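Local coordinates for Non-structural protein 3 (Porcine deltacoronavirus, PDB 6LN0) that probably cleaves the viral polyprotein through a papain-like protease domain that carries a structural zinc site, and also contains a macro domain of the ADP-ribose-binding kind, at residues T272-R277 and A419-F424; Q315-L320 and V378-S383; T337-T342 and T367-Q372; G343-A348 and P356-M361; D385-T388 and I392-A395. One frame throughout, in Å; residues are numbered along the deposited sequence.

Contact 1. Residues T272-R277 and A419-F424; sequences TAYQFR and ATYHRF
An ST turn at T272, in the loop between helices 260-270 and 278-287, brings its threonine methyl over the ring of Y421. The turn is closed by Y274 N, which donates to T272 OG1 at 3.3 Å in an almost straight bond (172° at the hydrogen). The same hydroxyl also bonds to the carbonyl oxygen of F269 at the end of the preceding helix, so OG1 has two partners within the loop and the helix end, and CG2 faces the strand. T272 CG2 sits 3.9 Å from the centroid of the Y421 ring, 24° off the normal, a CH-pi contact displaced toward the rim. The ring atom nearest to T272 CG2 is Y421 CD1, at 3.6 Å. On the opposite face of this ring the backbone N of R423 lies 3.7 Å above the plane. Y421 reaches the loop because its CG stands anti to the backbone N (chi1 172°). The phenol of Y274 arrives differently: its OH lies near the plane of the Y421 ring, at the edge, 4.1 Å from Y421 CE1. That hydroxyl also makes a weak hydrogen bond to G376 O. No hydrogen bond joins the two segments, and the surface buried is 154 Å². The contact lays the inter-helix loop beside strand 416-423, where Y421 also touches L268 of helix 260-270 and V378 of the adjacent strand 376-383.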
# COMPACT_ATOMS: atom_id res chain seq x y z
N THR A 272 -9.79 18.84 -32.84
CA THR A 272 -8.50 18.80 -33.50
C THR A 272 -8.38 17.49 -34.27
O THR A 272 -9.30 16.67 -34.31
CB THR A 272 -7.35 18.93 -32.52
OG1 THR A 272 -7.11 17.64 -31.96
CG2 THR A 272 -7.68 19.90 -31.43
N ALA A 273 -7.22 17.29 -34.88
CA ALA A 273 -7.00 16.13 -35.72
C ALA A 273 -6.04 15.14 -35.09
O ALA A 273 -5.57 14.22 -35.77
CB ALA A 273 -6.49 16.57 -37.09
N TYR A 274 -5.73 15.30 -33.80
CA TYR A 274 -4.69 14.52 -33.15
C TYR A 274 -5.19 13.12 -32.83
O TYR A 274 -6.39 12.88 -32.71
CB TYR A 274 -4.25 15.22 -31.86
CG TYR A 274 -3.68 16.61 -32.03
CD1 TYR A 274 -2.80 16.91 -33.07
CD2 TYR A 274 -4.03 17.63 -31.15
CE1 TYR A 274 -2.29 18.18 -33.22
CE2 TYR A 274 -3.53 18.90 -31.29
CZ TYR A 274 -2.65 19.18 -32.32
OH TYR A 274 -2.14 20.46 -32.46
N GLN A 275 -4.25 12.18 -32.69
CA GLN A 275 -4.56 10.81 -32.31
C GLN A 275 -3.74 10.41 -31.08
O GLN A 275 -2.51 10.45 -31.11
CB GLN A 275 -4.30 9.83 -33.45
CG GLN A 275 -4.32 8.37 -32.95
CD GLN A 275 -4.37 7.33 -34.05
OE1 GLN A 275 -3.88 7.55 -35.16
NE2 GLN A 275 -4.97 6.18 -33.74
N PHE A 276 -4.43 10.01 -30.01
CA PHE A 276 -3.78 9.60 -28.78
C PHE A 276 -2.85 8.40 -28.99
O PHE A 276 -3.12 7.52 -29.80
CB PHE A 276 -4.83 9.21 -27.74
CG PHE A 276 -5.56 10.36 -27.14
CD1 PHE A 276 -4.88 11.35 -26.45
CD2 PHE A 276 -6.95 10.43 -27.22
CE1 PHE A 276 -5.56 12.40 -25.87
CE2 PHE A 276 -7.65 11.48 -26.65
CZ PHE A 276 -6.96 12.47 -25.97
N ARG A 277 -1.77 8.34 -28.21
CA ARG A 277 -0.95 7.15 -28.16
C ARG A 277 -1.77 5.94 -27.69
O ARG A 277 -2.83 6.09 -27.08
CB ARG A 277 0.25 7.39 -27.25
CG ARG A 277 -0.09 7.38 -25.78
CD ARG A 277 1.07 7.90 -25.01
NE ARG A 277 0.74 8.25 -23.64
CZ ARG A 277 0.75 7.39 -22.63
NH1 ARG A 277 1.07 6.12 -22.83
NH2 ARG A 277 0.45 7.80 -21.40
N ALA A 419 -7.57 28.94 -24.68
CA ALA A 419 -6.92 28.02 -25.59
C ALA A 419 -7.64 28.12 -26.93
O ALA A 419 -8.85 28.31 -26.95
CB ALA A 419 -6.95 26.58 -25.06
N THR A 420 -6.89 27.98 -28.02
CA THR A 420 -7.42 27.99 -29.37
C THR A 420 -6.74 26.91 -30.18
O THR A 420 -5.56 26.60 -29.96
CB THR A 420 -7.21 29.35 -30.07
OG1 THR A 420 -5.83 29.72 -29.98
CG2 THR A 420 -8.07 30.45 -29.44
N TYR A 421 -7.47 26.33 -31.12
CA TYR A 421 -6.91 25.38 -32.08
C TYR A 421 -6.87 26.01 -33.46
O TYR A 421 -7.88 26.53 -33.94
CB TYR A 421 -7.72 24.08 -32.13
CG TYR A 421 -7.26 23.20 -33.25
CD1 TYR A 421 -6.02 22.57 -33.19
CD2 TYR A 421 -8.02 23.04 -34.41
CE1 TYR A 421 -5.55 21.78 -34.23
CE2 TYR A 421 -7.56 22.25 -35.45
CZ TYR A 421 -6.32 21.61 -35.34
OH TYR A 421 -5.84 20.82 -36.35
N HIS A 422 -5.71 25.95 -34.10
CA HIS A 422 -5.46 26.56 -35.40
C HIS A 422 -5.14 25.46 -36.39
O HIS A 422 -4.03 24.92 -36.39
CB HIS A 422 -4.33 27.57 -35.32
CG HIS A 422 -4.44 28.54 -34.18
ND1 HIS A 422 -4.93 29.82 -34.33
CD2 HIS A 422 -4.09 28.42 -32.87
CE1 HIS A 422 -4.88 30.45 -33.17
NE2 HIS A 422 -4.38 29.63 -32.27
N ARG A 423 -6.09 25.10 -37.25
CA ARG A 423 -5.77 24.18 -38.33
C ARG A 423 -4.90 24.87 -39.36
O ARG A 423 -4.90 26.10 -39.49
CB ARG A 423 -7.04 23.66 -38.99
CG ARG A 423 -7.74 24.70 -39.85
CD ARG A 423 -8.26 24.09 -41.14
NE ARG A 423 -8.80 22.75 -40.90
CZ ARG A 423 -10.10 22.47 -40.80
NH1 ARG A 423 -10.99 23.45 -40.93
NH2 ARG A 423 -10.50 21.22 -40.57
N PHE A 424 -4.15 24.08 -40.12
CA PHE A 424 -3.21 24.58 -41.12
C PHE A 424 -3.80 24.38 -42.51
O PHE A 424 -3.65 23.32 -43.12
CB PHE A 424 -1.86 23.87 -40.99
CG PHE A 424 -1.13 24.18 -39.72
CD1 PHE A 424 -1.43 25.32 -39.00
CD2 PHE A 424 -0.14 23.34 -39.25
CE1 PHE A 424 -0.75 25.62 -37.82
CE2 PHE A 424 0.54 23.62 -38.07
CZ PHE A 424 0.24 24.76 -37.36

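Contact 2. Residues Q315-L320 and V378-S383; sequences QVISLL and VAIGTS
No flat group takes part where I317 meets V378 and I380, so there are neither ring faces nor ring edges to fill: the whole contact is made by branched aliphatic side chains. I317 offers a separate branch to each partner. Its CG1, swung anti to the backbone N (chi1 -174°), comes 4.0 Å from V378 CG1, the two side chains crossing at a slant. Its CG2 methyl lies 4.0 Å from I380 CG2, and here the side chains run past each other in opposite directions. I380 places that methyl beside its own backbone N by holding CG1 in the position between N and the carbonyl carbon (chi1 52°). Both touches are ordinary van der Waals separations, and they bury 131 Å² without any polar link across the segments. The backbones stay well apart, with 8.4 Å between the CA atoms of I317 and V378, as expected when a helix packs on a sheet through side chains alone. V378 and I380, two residues apart on strand 376-383, turn toward the helix, whereas A379 between them packs against H422 and V347. The arrangement is helix-on-sheet packing in the papain-like protease region: helix 313-322 covers this face of the sheet beside helix 260-270, whose L268 and F269 also touch I317, while V378 and I380 are bordered by Y421 and A419 of strand 416-423.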
# COMPACT_ATOMS: atom_id res chain seq x y z
N GLN A 315 -4.52 23.13 -18.49
CA GLN A 315 -3.94 21.88 -18.02
C GLN A 315 -4.50 20.69 -18.79
O GLN A 315 -3.76 19.81 -19.23
CB GLN A 315 -4.23 21.70 -16.52
CG GLN A 315 -3.09 22.06 -15.57
CD GLN A 315 -3.38 21.58 -14.14
OE1 GLN A 315 -4.38 21.98 -13.52
NE2 GLN A 315 -2.51 20.71 -13.61
N VAL A 316 -5.82 20.65 -18.96
CA VAL A 316 -6.44 19.50 -19.61
C VAL A 316 -6.01 19.41 -21.07
O VAL A 316 -5.49 18.38 -21.51
CB VAL A 316 -7.97 19.57 -19.48
CG1 VAL A 316 -8.62 18.43 -20.25
CG2 VAL A 316 -8.36 19.57 -18.00
N ILE A 317 -6.21 20.49 -21.84
CA ILE A 317 -5.90 20.40 -23.26
C ILE A 317 -4.42 20.14 -23.47
O ILE A 317 -4.03 19.44 -24.42
CB ILE A 317 -6.38 21.65 -24.04
CG1 ILE A 317 -6.17 21.42 -25.52
CG2 ILE A 317 -5.63 22.92 -23.64
CD1 ILE A 317 -6.90 20.20 -26.03
N SER A 318 -3.57 20.66 -22.59
CA SER A 318 -2.14 20.41 -22.73
C SER A 318 -1.80 18.96 -22.39
O SER A 318 -0.92 18.36 -23.03
CB SER A 318 -1.35 21.38 -21.86
OG SER A 318 -0.09 20.81 -21.52
N LEU A 319 -2.49 18.38 -21.41
CA LEU A 319 -2.31 16.97 -21.11
C LEU A 319 -2.71 16.10 -22.29
O LEU A 319 -1.96 15.21 -22.70
CB LEU A 319 -3.13 16.58 -19.88
CG LEU A 319 -3.24 15.07 -19.70
CD1 LEU A 319 -1.98 14.57 -19.06
CD2 LEU A 319 -4.46 14.73 -18.88
N LEU A 320 -3.88 16.36 -22.88
CA LEU A 320 -4.35 15.54 -23.99
C LEU A 320 -3.42 15.63 -25.18
O LEU A 320 -3.04 14.61 -25.76
CB LEU A 320 -5.76 15.97 -24.38
CG LEU A 320 -6.79 15.86 -23.25
CD1 LEU A 320 -8.17 16.25 -23.78
CD2 LEU A 320 -6.78 14.45 -22.60
N VAL A 378 -2.38 23.77 -31.19
CA VAL A 378 -3.13 24.37 -30.09
C VAL A 378 -2.24 25.41 -29.43
O VAL A 378 -1.07 25.14 -29.16
CB VAL A 378 -3.58 23.33 -29.05
CG1 VAL A 378 -4.08 24.02 -27.79
CG2 VAL A 378 -4.65 22.43 -29.64
N ALA A 379 -2.80 26.58 -29.14
CA ALA A 379 -2.07 27.63 -28.44
C ALA A 379 -2.80 27.93 -27.14
O ALA A 379 -4.03 27.90 -27.10
CB ALA A 379 -1.98 28.91 -29.29
N ILE A 380 -2.04 28.20 -26.09
CA ILE A 380 -2.63 28.55 -24.80
C ILE A 380 -2.04 29.87 -24.35
O ILE A 380 -0.86 30.15 -24.57
CB ILE A 380 -2.45 27.46 -23.70
CG1 ILE A 380 -0.99 27.03 -23.55
CG2 ILE A 380 -3.37 26.26 -23.95
CD1 ILE A 380 -0.76 26.24 -22.23
N GLY A 381 -2.89 30.66 -23.72
CA GLY A 381 -2.55 31.97 -23.20
C GLY A 381 -3.82 32.56 -22.66
O GLY A 381 -4.84 31.88 -22.56
N THR A 382 -3.80 33.85 -22.34
CA THR A 382 -5.06 34.53 -22.02
C THR A 382 -5.16 35.86 -22.74
O THR A 382 -4.26 36.70 -22.60
CB THR A 382 -5.20 34.76 -20.53
OG1 THR A 382 -4.92 33.53 -19.86
CG2 THR A 382 -6.63 35.21 -20.21
N SER A 383 -6.25 36.06 -23.48
CA SER A 383 -6.59 37.37 -24.02
C SER A 383 -8.10 37.56 -24.02
O SER A 383 -8.87 36.60 -24.08
CB SER A 383 -6.08 37.59 -25.44
OG SER A 383 -6.24 38.96 -25.84

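Contact 3. Residues T337-T342 and T367-Q372; sequences TYFNHT and TPFTPQ
From Y338 to Q372 the CA atoms are 9.0 Å apart, the nearest CA pair of the two segments, and no hydrogen bond passes between them. The segments do not pair directly: strand 327-332 runs between them, antiparallel to each, and takes backbone bonds from both, A330 with F339 and T331 with T370. F339 and F369 are both very extended. Their side chains bridge the intervening strand on one face of the sheet. The far end of the F339 ring does the touching: F339 CZ comes 4.1 Å from F369 CB, which lies at the ring edge near its plane, and the side chains cross at about a right angle. On the F369 side the contact thus runs through CB and not through the ring. The carbonyl oxygen of T337 occupies another part of the F339 edge, in plane. These strands belong to the region that, in coronavirus papain-like proteases, forms the zinc-bearing fingers, and the F339 side chain is about 9 Å from the zinc ion. F369 meets the ring of F328 on the intervening strand. On the other face, at the exposed margin, the Y338 ring turns an edge to Q372, Y338 CE1 lying 4.3 Å from Q372 CG. Q372 is folded back on its own segment: its amide NE2 donates to T370 O at 3.0 Å from well above the carbonyl plane. At the start of the same segment T367 OG1 gives a hydrogen bond to P368 O at 2.7 Å, in the carbonyl plane and on a lone pair.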
# COMPACT_ATOMS: atom_id res chain seq x y z
N THR A 337 13.78 31.16 -39.52
CA THR A 337 14.43 30.02 -38.91
C THR A 337 13.47 28.83 -38.91
O THR A 337 12.28 28.99 -38.63
CB THR A 337 14.88 30.38 -37.50
OG1 THR A 337 15.91 31.37 -37.60
CG2 THR A 337 15.43 29.14 -36.75
N TYR A 338 13.97 27.67 -39.31
CA TYR A 338 13.19 26.44 -39.24
C TYR A 338 13.21 25.87 -37.83
O TYR A 338 14.24 25.91 -37.15
CB TYR A 338 13.76 25.41 -40.20
CG TYR A 338 13.07 24.08 -40.30
CD1 TYR A 338 11.96 23.89 -41.11
CD2 TYR A 338 13.59 22.96 -39.64
CE1 TYR A 338 11.35 22.63 -41.24
CE2 TYR A 338 12.99 21.70 -39.76
CZ TYR A 338 11.88 21.54 -40.56
OH TYR A 338 11.31 20.28 -40.68
N PHE A 339 12.07 25.32 -37.39
CA PHE A 339 11.99 24.69 -36.07
C PHE A 339 10.89 23.64 -36.07
O PHE A 339 10.01 23.62 -36.93
CB PHE A 339 11.70 25.70 -34.96
CG PHE A 339 10.36 26.36 -35.08
CD1 PHE A 339 10.17 27.46 -35.94
CD2 PHE A 339 9.27 25.88 -34.39
CE1 PHE A 339 8.94 28.07 -36.06
CE2 PHE A 339 8.02 26.49 -34.53
CZ PHE A 339 7.86 27.59 -35.36
N ASN A 340 10.93 22.79 -35.05
CA ASN A 340 9.93 21.75 -34.85
C ASN A 340 9.28 21.99 -33.49
O ASN A 340 9.90 22.55 -32.58
CB ASN A 340 10.59 20.34 -34.92
CG ASN A 340 9.57 19.22 -35.06
OD1 ASN A 340 9.07 18.66 -34.05
ND2 ASN A 340 9.25 18.87 -36.30
N HIS A 341 8.03 21.57 -33.34
CA HIS A 341 7.36 21.81 -32.07
C HIS A 341 6.35 20.71 -31.82
O HIS A 341 5.49 20.43 -32.65
CB HIS A 341 6.66 23.18 -32.06
CG HIS A 341 6.07 23.52 -30.73
ND1 HIS A 341 6.73 24.31 -29.81
CD2 HIS A 341 4.92 23.13 -30.13
CE1 HIS A 341 6.00 24.41 -28.72
NE2 HIS A 341 4.89 23.70 -28.89
N THR A 342 6.44 20.08 -30.66
CA THR A 342 5.47 19.08 -30.28
C THR A 342 4.70 19.61 -29.08
O THR A 342 5.20 20.47 -28.35
CB THR A 342 6.15 17.75 -29.96
OG1 THR A 342 6.79 17.90 -28.70
CG2 THR A 342 7.21 17.46 -30.98
N THR A 367 6.68 35.71 -32.50
CA THR A 367 6.55 35.83 -33.94
C THR A 367 5.49 34.89 -34.49
O THR A 367 5.31 33.78 -33.97
CB THR A 367 7.87 35.51 -34.63
OG1 THR A 367 7.68 35.57 -36.04
CG2 THR A 367 8.34 34.09 -34.27
N PRO A 368 4.78 35.29 -35.55
CA PRO A 368 4.01 34.31 -36.32
C PRO A 368 4.92 33.39 -37.12
O PRO A 368 6.15 33.60 -37.16
CB PRO A 368 3.13 35.18 -37.23
CG PRO A 368 3.16 36.53 -36.61
CD PRO A 368 4.52 36.66 -36.01
N PHE A 369 4.35 32.40 -37.80
CA PHE A 369 5.19 31.38 -38.41
C PHE A 369 4.46 30.74 -39.58
O PHE A 369 3.24 30.79 -39.69
CB PHE A 369 5.60 30.31 -37.38
CG PHE A 369 4.44 29.66 -36.68
CD1 PHE A 369 3.77 28.59 -37.26
CD2 PHE A 369 4.05 30.09 -35.43
CE1 PHE A 369 2.71 27.96 -36.60
CE2 PHE A 369 2.99 29.46 -34.75
CZ PHE A 369 2.32 28.40 -35.34
N THR A 370 5.23 30.10 -40.45
CA THR A 370 4.63 29.49 -41.64
C THR A 370 4.82 27.99 -41.57
O THR A 370 5.97 27.51 -41.61
CB THR A 370 5.25 30.06 -42.92
OG1 THR A 370 5.03 31.49 -42.96
CG2 THR A 370 4.62 29.41 -44.11
N PRO A 371 3.75 27.22 -41.41
CA PRO A 371 3.88 25.77 -41.20
C PRO A 371 4.41 25.05 -42.43
O PRO A 371 3.98 25.33 -43.55
CB PRO A 371 2.45 25.31 -40.89
CG PRO A 371 1.68 26.57 -40.59
CD PRO A 371 2.37 27.71 -41.24
N GLN A 372 5.32 24.10 -42.21
CA GLN A 372 5.79 23.23 -43.29
C GLN A 372 5.28 21.80 -43.19
O GLN A 372 5.44 21.05 -44.17
CB GLN A 372 7.32 23.17 -43.33
CG GLN A 372 7.96 24.52 -43.18
CD GLN A 372 7.73 25.41 -44.40
OE1 GLN A 372 7.90 24.96 -45.55
NE2 GLN A 372 7.36 26.67 -44.16

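Contact 4. Residues G343-A348 and P356-M361; sequences GVISVA and PKVYCM. With ZN (zinc ion), chain B.
I345 and V347 press their branches against K357 and V358, on the strand that leads to zinc ligand C360, in what corresponds to the fingers of coronavirus papain-like proteases. The apolar part is led by I345, whose CG2 methyl lies 3.9 Å from V358 CG1, while its CD1 approaches the same methyl at 4.1 Å; the two side chains cross at an angle. V347 adds a looser touch, CG1 standing 4.4 Å from K357 CB. The second kind of contact is methyl against carbonyl. K357 O is approached by I345 CG2 at 3.2 Å, a close packing distance, and by V347 CG2 at 3.5 Å, so methyls of two residues crowd the same backbone oxygen. No hydrogen bond crosses the segments; I345 and V347 use their backbones to pair with strand 376-383, and V358 pairs with T367. The K357 side chain leads away from the contact, to touch E350 and D352 in the loop joining the segments. Metal binding comes last: C334, C335 and C363 supply three ligands of the zinc ion, and the fourth is C360 SG, held anti to its backbone N (chi1 179°) and 2.3 Å from the metal.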
# COMPACT_ATOMS: atom_id res chain seq x y z
N GLY A 343 3.50 19.09 -28.88
CA GLY A 343 2.66 19.58 -27.80
C GLY A 343 2.00 20.90 -28.15
O GLY A 343 2.06 21.39 -29.29
N VAL A 344 1.37 21.49 -27.14
CA VAL A 344 0.73 22.78 -27.30
C VAL A 344 1.79 23.88 -27.33
O VAL A 344 2.89 23.72 -26.83
CB VAL A 344 -0.30 23.04 -26.18
CG1 VAL A 344 -1.36 21.97 -26.13
CG2 VAL A 344 0.42 23.15 -24.86
N ILE A 345 1.43 25.02 -27.93
CA ILE A 345 2.25 26.22 -27.83
C ILE A 345 1.79 27.03 -26.64
O ILE A 345 0.62 27.39 -26.53
CB ILE A 345 2.18 27.07 -29.09
CG1 ILE A 345 2.30 26.23 -30.35
CG2 ILE A 345 3.25 28.14 -29.03
CD1 ILE A 345 2.13 27.09 -31.62
N SER A 346 2.71 27.37 -25.78
CA SER A 346 2.41 28.14 -24.59
C SER A 346 2.83 29.57 -24.91
O SER A 346 4.01 29.92 -24.79
CB SER A 346 3.13 27.53 -23.38
OG SER A 346 3.42 28.50 -22.40
N VAL A 347 1.88 30.39 -25.36
CA VAL A 347 2.20 31.74 -25.83
C VAL A 347 2.13 32.62 -24.59
O VAL A 347 1.07 33.09 -24.18
CB VAL A 347 1.26 32.22 -26.93
CG1 VAL A 347 1.75 33.56 -27.48
CG2 VAL A 347 1.10 31.17 -28.02
N ALA A 348 3.29 32.82 -23.96
CA ALA A 348 3.31 33.46 -22.65
C ALA A 348 3.04 34.96 -22.75
O ALA A 348 2.63 35.59 -21.77
CB ALA A 348 4.65 33.17 -21.97
N PRO A 356 -1.51 32.43 -34.07
CA PRO A 356 -0.61 31.70 -33.17
C PRO A 356 0.84 32.10 -33.35
O PRO A 356 1.30 32.38 -34.46
CB PRO A 356 -0.84 30.24 -33.58
CG PRO A 356 -1.21 30.33 -35.03
CD PRO A 356 -2.06 31.57 -35.13
N LYS A 357 1.58 32.09 -32.24
CA LYS A 357 2.96 32.58 -32.27
C LYS A 357 3.88 31.64 -31.50
O LYS A 357 3.46 30.88 -30.63
CB LYS A 357 3.06 33.99 -31.68
CG LYS A 357 1.93 34.95 -32.11
CD LYS A 357 2.30 36.40 -31.82
CE LYS A 357 1.06 37.31 -31.86
NZ LYS A 357 1.45 38.70 -31.49
N VAL A 358 5.17 31.72 -31.83
CA VAL A 358 6.19 31.09 -31.01
C VAL A 358 7.22 32.14 -30.64
O VAL A 358 7.29 33.22 -31.23
CB VAL A 358 6.87 29.90 -31.71
CG1 VAL A 358 5.91 28.74 -31.82
CG2 VAL A 358 7.44 30.31 -33.10
N TYR A 359 8.04 31.79 -29.67
CA TYR A 359 9.11 32.65 -29.22
C TYR A 359 10.36 32.37 -30.05
O TYR A 359 10.85 31.24 -30.09
CB TYR A 359 9.40 32.42 -27.74
CG TYR A 359 10.51 33.30 -27.23
CD1 TYR A 359 10.32 34.67 -27.09
CD2 TYR A 359 11.74 32.77 -26.93
CE1 TYR A 359 11.33 35.47 -26.64
CE2 TYR A 359 12.76 33.58 -26.47
CZ TYR A 359 12.55 34.93 -26.32
OH TYR A 359 13.56 35.75 -25.87
N CYS A 360 10.89 33.41 -30.67
CA CYS A 360 12.16 33.30 -31.37
C CYS A 360 13.28 33.74 -30.43
O CYS A 360 13.33 34.91 -30.02
CB CYS A 360 12.19 34.16 -32.63
SG CYS A 360 13.81 34.04 -33.47
N MET A 361 14.18 32.82 -30.10
CA MET A 361 15.29 33.16 -29.23
C MET A 361 16.27 34.10 -29.91
O MET A 361 16.84 34.97 -29.25
CB MET A 361 16.02 31.89 -28.75
CG MET A 361 16.15 30.81 -29.78
SD MET A 361 16.31 29.13 -29.06
CE MET A 361 14.99 29.08 -27.85
ZN ZN B . 13.49 35.39 -35.35

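Contact 5. Residues D385-T388 and I392-A395; sequences DEPT and IKFA
A salt bridge from K393 to E386 closes this contact over the short turn ahead of strand 391-395. K393 NZ donates to E386 OE2 at 3.2 Å, reaching it on the syn side but 32° out of the carboxylate plane. The second oxygen, E386 OE1, remains 3.6 Å from K393 NZ, so the ammonium leans toward one oxygen and is not shared evenly. Two bends put the amine there: the lysine chain departs from full extension at chi2 (-147°) and again at chi3, and its side chain meets that of E386 at about a right angle. Next to the salt bridge, P387 CD lies 4.4 Å from K393 CE, the apolar portion of the contact. Backbone bonds join I392 to A419 and K393 to W400. In the loop, D385 OD1 has a weak hydrogen bond with S383 OG. The K393 side chain also touches W400 and T402 of strand 398-402. K393 is largely buried whereas E386 is exposed, which implies that the carboxylate gives the ammonium at the end of a largely buried lysine a counter-charge at the surface, probably steadying its protonated state, through a single rather long and tilted bond.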
# COMPACT_ATOMS: atom_id res chain seq x y z
N ASP A 385 -9.65 39.04 -26.50
CA ASP A 385 -10.14 39.15 -27.86
C ASP A 385 -11.03 37.95 -28.21
O ASP A 385 -11.12 36.98 -27.46
CB ASP A 385 -8.99 39.24 -28.85
CG ASP A 385 -8.01 40.35 -28.50
OD1 ASP A 385 -8.04 40.81 -27.33
OD2 ASP A 385 -7.22 40.76 -29.36
N GLU A 386 -11.66 38.03 -29.36
CA GLU A 386 -12.57 36.93 -29.63
C GLU A 386 -11.98 35.97 -30.64
O GLU A 386 -11.32 36.38 -31.61
CB GLU A 386 -13.93 37.44 -30.15
CG GLU A 386 -14.86 37.97 -29.03
CD GLU A 386 -15.89 36.93 -28.56
OE1 GLU A 386 -16.01 35.87 -29.21
OE2 GLU A 386 -16.56 37.19 -27.52
N PRO A 387 -12.19 34.68 -30.44
CA PRO A 387 -11.65 33.68 -31.37
C PRO A 387 -12.58 33.48 -32.56
O PRO A 387 -13.79 33.73 -32.48
CB PRO A 387 -11.60 32.42 -30.51
CG PRO A 387 -12.84 32.57 -29.65
CD PRO A 387 -12.93 34.05 -29.34
N THR A 388 -12.00 32.98 -33.65
CA THR A 388 -12.75 32.66 -34.86
C THR A 388 -12.67 31.18 -35.22
O THR A 388 -13.05 30.80 -36.33
CB THR A 388 -12.24 33.49 -36.04
OG1 THR A 388 -10.96 33.00 -36.44
CG2 THR A 388 -12.12 34.97 -35.67
N ILE A 392 -11.48 27.82 -26.10
CA ILE A 392 -11.99 27.64 -24.75
C ILE A 392 -12.07 29.01 -24.10
O ILE A 392 -11.12 29.80 -24.18
CB ILE A 392 -11.12 26.67 -23.92
CG1 ILE A 392 -11.21 25.25 -24.50
CG2 ILE A 392 -11.56 26.68 -22.50
CD1 ILE A 392 -10.40 24.17 -23.73
N LYS A 393 -13.20 29.31 -23.50
CA LYS A 393 -13.36 30.56 -22.77
C LYS A 393 -13.55 30.25 -21.28
O LYS A 393 -14.12 29.22 -20.90
CB LYS A 393 -14.55 31.38 -23.30
CG LYS A 393 -14.38 31.92 -24.73
CD LYS A 393 -15.06 33.27 -24.90
CE LYS A 393 -15.93 33.32 -26.16
NZ LYS A 393 -17.02 34.36 -26.07
N PHE A 394 -13.05 31.17 -20.46
CA PHE A 394 -13.02 31.04 -19.01
C PHE A 394 -13.48 32.37 -18.42
O PHE A 394 -12.92 33.42 -18.76
CB PHE A 394 -11.61 30.69 -18.54
CG PHE A 394 -11.51 30.23 -17.11
CD1 PHE A 394 -11.64 31.12 -16.06
CD2 PHE A 394 -11.22 28.90 -16.82
CE1 PHE A 394 -11.51 30.69 -14.75
CE2 PHE A 394 -11.10 28.46 -15.51
CZ PHE A 394 -11.25 29.36 -14.47
N ALA A 395 -14.49 32.32 -17.56
CA ALA A 395 -14.92 33.51 -16.84
C ALA A 395 -15.80 33.08 -15.69
O ALA A 395 -16.58 32.13 -15.82
CB ALA A 395 -15.69 34.49 -17.75

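All five contacts reach one mixed sheet. Contacts 1 and 2 meet through neighbouring strands, T420 O lying 2.9 Å from A379 N, and contact 2 passes to contact 4 where V378 O is 2.8 Å from I345 N and I380 N 2.8 Å from I345 O. Contact 5 adjoins contact 1 through A419 O and I392 N, 2.8 Å apart. Contacts 3 and 4 share strand 338-346; T367 N is 2.9 Å from V358 O, and F339 CZ packs 3.6 Å from V358 CG2. Zinc is bound within contact 4 and lies near contact 3, while contact 5 lies about 24 Å, centre to centre, from contact 3 and about 18 Å from contact 4.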